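Local coordinates for second substrate binding domain of putative amino acid ABC transporter (Streptococcus pneumoniae, PDB 4OEN), which probably binds an amino acid outside the cell and delivers it to the membrane part of an ABC importer, at residues I7-V17 with Y25-I33. Sequence-based numbering, arbitrary orientation.
Sequences IASDSSFAPFV and YTGIDMELI
With CG anti to the carbonyl carbon in both residues (chi1 -62° in Phe16, -74° in Asp29), the Phe16 ring and the Asp29 carboxylate are brought against each other. OD2 of Asp29 lies 3.5 Å from CB of Phe16, while OD1 meets the ring at its edge, near its plane, 3.6 Å from CD1; ring edges carry slightly positive hydrogens, which suits a carboxylate neighbour. Each oxygen also has a polar partner: OD2 accepts a hydrogen bond from the backbone N of Gly69, and OD1 a weak one from Tyr86 OH.

Beside this pair, the loop offers two consecutive carbonyls to the first turn of helix 28-40. Ile28 N donates to Pro15 O (3.0 Å), and Asp29 N to Phe16 O (2.9 Å), the latter arriving on a lone pair. Gly27, at the N-cap, suits its place: its backbone angles and the nearness of Phe16 O and Val17 CA leave no room for a side chain. The cis peptide before Pro15 belongs to the turn that presents these carbonyls, and the proline's CG packs alongside Ile28 CD1.

Further along, bends at chi2 and chi3 fold the Met30 chain, a path that suits an unbranched thioether: CG lies 3.8 Å from Val17 CG2, and the CE methyl turns to Ser9, 3.5 Å from its OG, which hydrogen-bonds to Ile67 O. At the other end, Ser11 O meets the edge of the Tyr25 ring in its plane, 3.2 Å from CE1, where the slightly positive C-H edge suits a carbonyl oxygen.

The contact thus ties the loop after the first strand to the first helix of a type II periplasmic-binding-protein lobe. Amide N-H groups at a helix start lack acceptors within the helix; here loop carbonyls satisfy two of them, and the Asp29 carboxylate near this end would probably be stabilised in its charged form by the helix dipole.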
ATOM      1  N   ILE A   7      -4.012   4.594  18.637  1.00 14.76           N
ATOM      2  CA  ILE A   7      -3.758   4.550  17.203  1.00 14.55           C
ATOM      3  C   ILE A   7      -4.813   3.703  16.531  1.00 16.95           C
ATOM      4  O   ILE A   7      -4.944   2.529  16.827  1.00 17.30           O
ATOM      5  CB  ILE A   7      -2.369   3.960  16.858  1.00 15.42           C
ATOM      6  CG1 ILE A   7      -1.270   4.665  17.659  1.00 17.17           C
ATOM      7  CG2 ILE A   7      -2.115   4.052  15.346  1.00 16.13           C
ATOM      8  CD1 ILE A   7      -1.185   6.157  17.397  1.00 18.39           C
ATOM      9  N   ALA A   8      -5.572   4.308  15.630  1.00 14.88           N
ATOM     10  CA  ALA A   8      -6.654   3.599  14.973  1.00 15.16           C
ATOM     11  C   ALA A   8      -6.247   3.170  13.572  1.00 15.72           C
ATOM     12  O   ALA A   8      -5.499   3.874  12.888  1.00 16.20           O
ATOM     13  CB  ALA A   8      -7.895   4.477  14.935  1.00 12.54           C
ATOM     14  N   SER A   9      -6.743   2.010  13.147  1.00 12.37           N
ATOM     15  CA  SER A   9      -6.358   1.466  11.862  1.00 14.59           C
ATOM     16  C   SER A   9      -7.504   0.721  11.187  1.00 16.78           C
ATOM     17  O   SER A   9      -8.613   0.610  11.725  1.00 15.40           O
ATOM     18  CB  SER A   9      -5.145   0.537  12.044  1.00 13.37           C
ATOM     19  OG  SER A   9      -4.619   0.140  10.796  1.00 15.40           O
ATOM     20  N   ASP A  10      -7.237   0.245   9.975  1.00 14.47           N
ATOM     21  CA  ASP A  10      -8.162  -0.625   9.265  1.00 15.56           C
ATOM     22  C   ASP A  10      -8.062  -2.048   9.799  1.00 15.06           C
ATOM     23  O   ASP A  10      -7.209  -2.360  10.630  1.00 15.73           O
ATOM     24  CB  ASP A  10      -7.844  -0.568   7.765  1.00 15.45           C
ATOM     25  CG  ASP A  10      -8.991  -1.008   6.882  1.00 21.34           C
ATOM     26  OD1 ASP A  10     -10.113  -1.279   7.370  1.00 28.85           O
ATOM     27  OD2 ASP A  10      -8.774  -1.039   5.659  1.00 28.72           O
ATOM     28  N   SER A  11      -8.936  -2.918   9.323  1.00 17.79           N
ATOM     29  CA  SER A  11      -8.922  -4.304   9.752  1.00 19.85           C
ATOM     30  C   SER A  11      -8.503  -5.249   8.626  1.00 22.98           C
ATOM     31  O   SER A  11      -8.076  -6.375   8.882  1.00 28.03           O
ATOM     32  CB  SER A  11     -10.302  -4.695  10.294  1.00 17.79           C
ATOM     33  OG  SER A  11     -11.298  -4.554   9.299  1.00 24.69           O
ATOM     34  N   SER A  12      -8.611  -4.793   7.381  1.00 20.20           N
ATOM     35  CA  SER A  12      -8.368  -5.672   6.246  1.00 16.44           C
ATOM     36  C   SER A  12      -7.813  -4.904   5.051  1.00 21.23           C
ATOM     37  O   SER A  12      -8.539  -4.547   4.125  1.00 24.62           O
ATOM     38  CB  SER A  12      -9.653  -6.402   5.852  1.00 28.13           C
ATOM     39  OG  SER A  12      -9.417  -7.288   4.772  1.00 35.05           O
ATOM     40  N   PHE A  13      -6.512  -4.632   5.089  1.00 17.12           N
ATOM     41  CA  PHE A  13      -5.869  -3.878   4.033  1.00 15.23           C
ATOM     42  C   PHE A  13      -4.444  -4.421   3.861  1.00 14.93           C
ATOM     43  O   PHE A  13      -3.476  -3.714   4.094  1.00 18.42           O
ATOM     44  CB  PHE A  13      -5.863  -2.381   4.369  1.00 14.28           C
ATOM     45  CG  PHE A  13      -5.678  -1.488   3.179  1.00 18.61           C
ATOM     46  CD1 PHE A  13      -6.568  -1.536   2.120  1.00 27.45           C
ATOM     47  CD2 PHE A  13      -4.633  -0.580   3.133  1.00 16.81           C
ATOM     48  CE1 PHE A  13      -6.405  -0.708   1.019  1.00 33.30           C
ATOM     49  CE2 PHE A  13      -4.453   0.242   2.043  1.00 23.35           C
ATOM     50  CZ  PHE A  13      -5.346   0.185   0.980  1.00 28.26           C
ATOM     51  N   ALA A  14      -4.343  -5.689   3.469  1.00 17.67           N
ATOM     52  CA  ALA A  14      -3.047  -6.349   3.325  1.00 17.24           C
ATOM     53  C   ALA A  14      -2.293  -5.693   2.178  1.00 18.96           C
ATOM     54  O   ALA A  14      -2.897  -5.366   1.158  1.00 19.52           O
ATOM     55  CB  ALA A  14      -3.228  -7.857   3.064  1.00 18.75           C
ATOM     56  N   PRO A  15      -0.962  -5.526   2.314  1.00 17.13           N
ATOM     57  CA  PRO A  15      -0.069  -5.958   3.395  1.00 16.31           C
ATOM     58  C   PRO A  15       0.134  -4.952   4.520  1.00 16.71           C
ATOM     59  O   PRO A  15       0.951  -5.221   5.397  1.00 14.27           O
ATOM     60  CB  PRO A  15       1.255  -6.167   2.664  1.00 17.50           C
ATOM     61  CG  PRO A  15       1.238  -5.053   1.630  1.00 17.93           C
ATOM     62  CD  PRO A  15      -0.209  -4.976   1.175  1.00 17.64           C
ATOM     63  N   PHE A  16      -0.580  -3.828   4.511  1.00 14.24           N
ATOM     64  CA  PHE A  16      -0.396  -2.824   5.558  1.00 12.95           C
ATOM     65  C   PHE A  16      -0.983  -3.241   6.903  1.00 11.86           C
ATOM     66  O   PHE A  16      -0.353  -3.056   7.953  1.00 12.32           O
ATOM     67  CB  PHE A  16      -0.980  -1.484   5.093  1.00 12.52           C
ATOM     68  CG  PHE A  16      -0.305  -0.951   3.874  1.00 12.39           C
ATOM     69  CD1 PHE A  16       0.911  -0.286   3.982  1.00 15.09           C
ATOM     70  CD2 PHE A  16      -0.839  -1.169   2.613  1.00 17.54           C
ATOM     71  CE1 PHE A  16       1.570   0.176   2.862  1.00 14.35           C
ATOM     72  CE2 PHE A  16      -0.190  -0.701   1.478  1.00 21.72           C
ATOM     73  CZ  PHE A  16       1.025  -0.022   1.606  1.00 21.19           C
ATOM     74  N   VAL A  17      -2.174  -3.822   6.882  1.00 15.59           N
ATOM     75  CA  VAL A  17      -2.790  -4.274   8.121  1.00 13.27           C
ATOM     76  C   VAL A  17      -3.802  -5.338   7.767  1.00 15.14           C
ATOM     77  O   VAL A  17      -4.634  -5.152   6.863  1.00 16.83           O
ATOM     78  CB  VAL A  17      -3.422  -3.096   8.916  1.00 12.83           C
ATOM     79  CG1 VAL A  17      -4.412  -2.283   8.052  1.00 16.87           C
ATOM     80  CG2 VAL A  17      -4.102  -3.598  10.201  1.00 12.87           C
ATOM     81  N   TYR A  25      -3.919  -8.661  14.596  1.00 17.39           N
ATOM     82  CA  TYR A  25      -3.704  -7.796  13.450  1.00 15.66           C
ATOM     83  C   TYR A  25      -2.207  -7.553  13.282  1.00 21.75           C
ATOM     84  O   TYR A  25      -1.497  -7.182  14.221  1.00 23.69           O
ATOM     85  CB  TYR A  25      -4.509  -6.487  13.580  1.00 18.30           C
ATOM     86  CG  TYR A  25      -5.972  -6.801  13.408  1.00 20.99           C
ATOM     87  CD1 TYR A  25      -6.559  -6.848  12.146  1.00 17.80           C
ATOM     88  CD2 TYR A  25      -6.750  -7.144  14.501  1.00 18.63           C
ATOM     89  CE1 TYR A  25      -7.910  -7.198  11.996  1.00 18.36           C
ATOM     90  CE2 TYR A  25      -8.083  -7.499  14.359  1.00 20.74           C
ATOM     91  CZ  TYR A  25      -8.655  -7.521  13.109  1.00 20.93           C
ATOM     92  OH  TYR A  25      -9.976  -7.884  12.989  1.00 21.80           O
ATOM     93  N   THR A  26      -1.728  -7.846  12.078  1.00 18.67           N
ATOM     94  CA  THR A  26      -0.314  -7.737  11.767  1.00 15.05           C
ATOM     95  C   THR A  26      -0.204  -6.898  10.499  1.00 17.95           C
ATOM     96  O   THR A  26      -1.188  -6.294  10.076  1.00 15.26           O
ATOM     97  CB  THR A  26       0.345  -9.132  11.597  1.00 17.74           C
ATOM     98  OG1 THR A  26       1.766  -8.989  11.481  1.00 22.34           O
ATOM     99  CG2 THR A  26      -0.189  -9.839  10.358  1.00 20.12           C
ATOM    100  N   GLY A  27       0.985  -6.828   9.903  1.00 14.95           N
ATOM    101  CA  GLY A  27       1.148  -6.078   8.668  1.00 14.17           C
ATOM    102  C   GLY A  27       2.216  -5.013   8.813  1.00 17.36           C
ATOM    103  O   GLY A  27       2.643  -4.729   9.916  1.00 16.52           O
ATOM    104  N   ILE A  28       2.634  -4.419   7.698  1.00 12.94           N
ATOM    105  CA  ILE A  28       3.648  -3.368   7.725  1.00 14.91           C
ATOM    106  C   ILE A  28       3.342  -2.269   8.745  1.00 14.93           C
ATOM    107  O   ILE A  28       4.206  -1.861   9.529  1.00 14.67           O
ATOM    108  CB  ILE A  28       3.776  -2.726   6.331  1.00 13.27           C
ATOM    109  CG1 ILE A  28       4.227  -3.774   5.316  1.00 17.86           C
ATOM    110  CG2 ILE A  28       4.677  -1.498   6.376  1.00 14.66           C
ATOM    111  CD1 ILE A  28       4.236  -3.254   3.872  1.00 21.70           C
ATOM    112  N   ASP A  29       2.105  -1.792   8.732  1.00 12.21           N
ATOM    113  CA  ASP A  29       1.715  -0.679   9.600  1.00 15.14           C
ATOM    114  C   ASP A  29       1.750  -1.031  11.060  1.00 13.20           C
ATOM    115  O   ASP A  29       2.145  -0.209  11.891  1.00 12.79           O
ATOM    116  CB  ASP A  29       0.314  -0.201   9.274  1.00 14.94           C
ATOM    117  CG  ASP A  29       0.250   0.570   8.000  1.00 22.15           C
ATOM    118  OD1 ASP A  29       1.320   0.843   7.401  1.00 19.67           O
ATOM    119  OD2 ASP A  29      -0.887   0.906   7.624  1.00 18.50           O
ATOM    120  N   MET A  30       1.310  -2.247  11.368  1.00 13.34           N
ATOM    121  CA  MET A  30       1.243  -2.699  12.755  1.00 13.77           C
ATOM    122  C   MET A  30       2.643  -2.834  13.303  1.00 15.27           C
ATOM    123  O   MET A  30       2.939  -2.360  14.401  1.00 15.92           O
ATOM    124  CB  MET A  30       0.483  -4.017  12.860  1.00 15.19           C
ATOM    125  CG  MET A  30      -1.002  -3.886  12.452  1.00 17.95           C
ATOM    126  SD  MET A  30      -1.991  -2.739  13.468  1.00 17.98           S
ATOM    127  CE  MET A  30      -1.870  -1.196  12.557  1.00 17.41           C
ATOM    128  N   GLU A  31       3.522  -3.458  12.522  1.00 12.09           N
ATOM    129  CA  GLU A  31       4.892  -3.620  12.978  1.00 15.33           C
ATOM    130  C   GLU A  31       5.613  -2.283  13.082  1.00 16.28           C
ATOM    131  O   GLU A  31       6.377  -2.061  14.016  1.00 16.52           O
ATOM    132  CB  GLU A  31       5.657  -4.569  12.056  1.00 17.04           C
ATOM    133  CG  GLU A  31       5.148  -5.992  12.152  1.00 18.79           C
ATOM    134  CD  GLU A  31       6.138  -7.025  11.640  1.00 25.67           C
ATOM    135  OE1 GLU A  31       7.362  -6.879  11.866  1.00 29.74           O
ATOM    136  OE2 GLU A  31       5.680  -7.991  11.011  1.00 25.81           O
ATOM    137  N   LEU A  32       5.372  -1.396  12.115  1.00 14.14           N
ATOM    138  CA  LEU A  32       6.067  -0.118  12.075  1.00 11.77           C
ATOM    139  C   LEU A  32       5.671   0.778  13.252  1.00 12.04           C
ATOM    140  O   LEU A  32       6.530   1.333  13.919  1.00 16.34           O
ATOM    141  CB  LEU A  32       5.791   0.585  10.750  1.00 12.60           C
ATOM    142  CG  LEU A  32       6.377   1.987  10.603  1.00 12.94           C
ATOM    143  CD1 LEU A  32       7.883   1.938  10.632  1.00 15.72           C
ATOM    144  CD2 LEU A  32       5.851   2.617   9.331  1.00 16.94           C
ATOM    145  N   ILE A  33       4.374   0.908  13.537  1.00 14.00           N
ATOM    146  CA  ILE A  33       4.002   1.807  14.627  1.00 15.69           C
ATOM    147  C   ILE A  33       4.511   1.270  15.975  1.00 15.40           C
ATOM    148  O   ILE A  33       4.967   2.038  16.821  1.00 15.37           O
ATOM    149  CB  ILE A  33       2.470   2.064  14.678  1.00 13.81           C
ATOM    150  CG1 ILE A  33       2.172   3.258  15.590  1.00 20.28           C
ATOM    151  CG2 ILE A  33       1.680   0.808  15.061  1.00 13.92           C
ATOM    152  CD1 ILE A  33       2.853   4.533  15.147  1.00 21.24           C
TER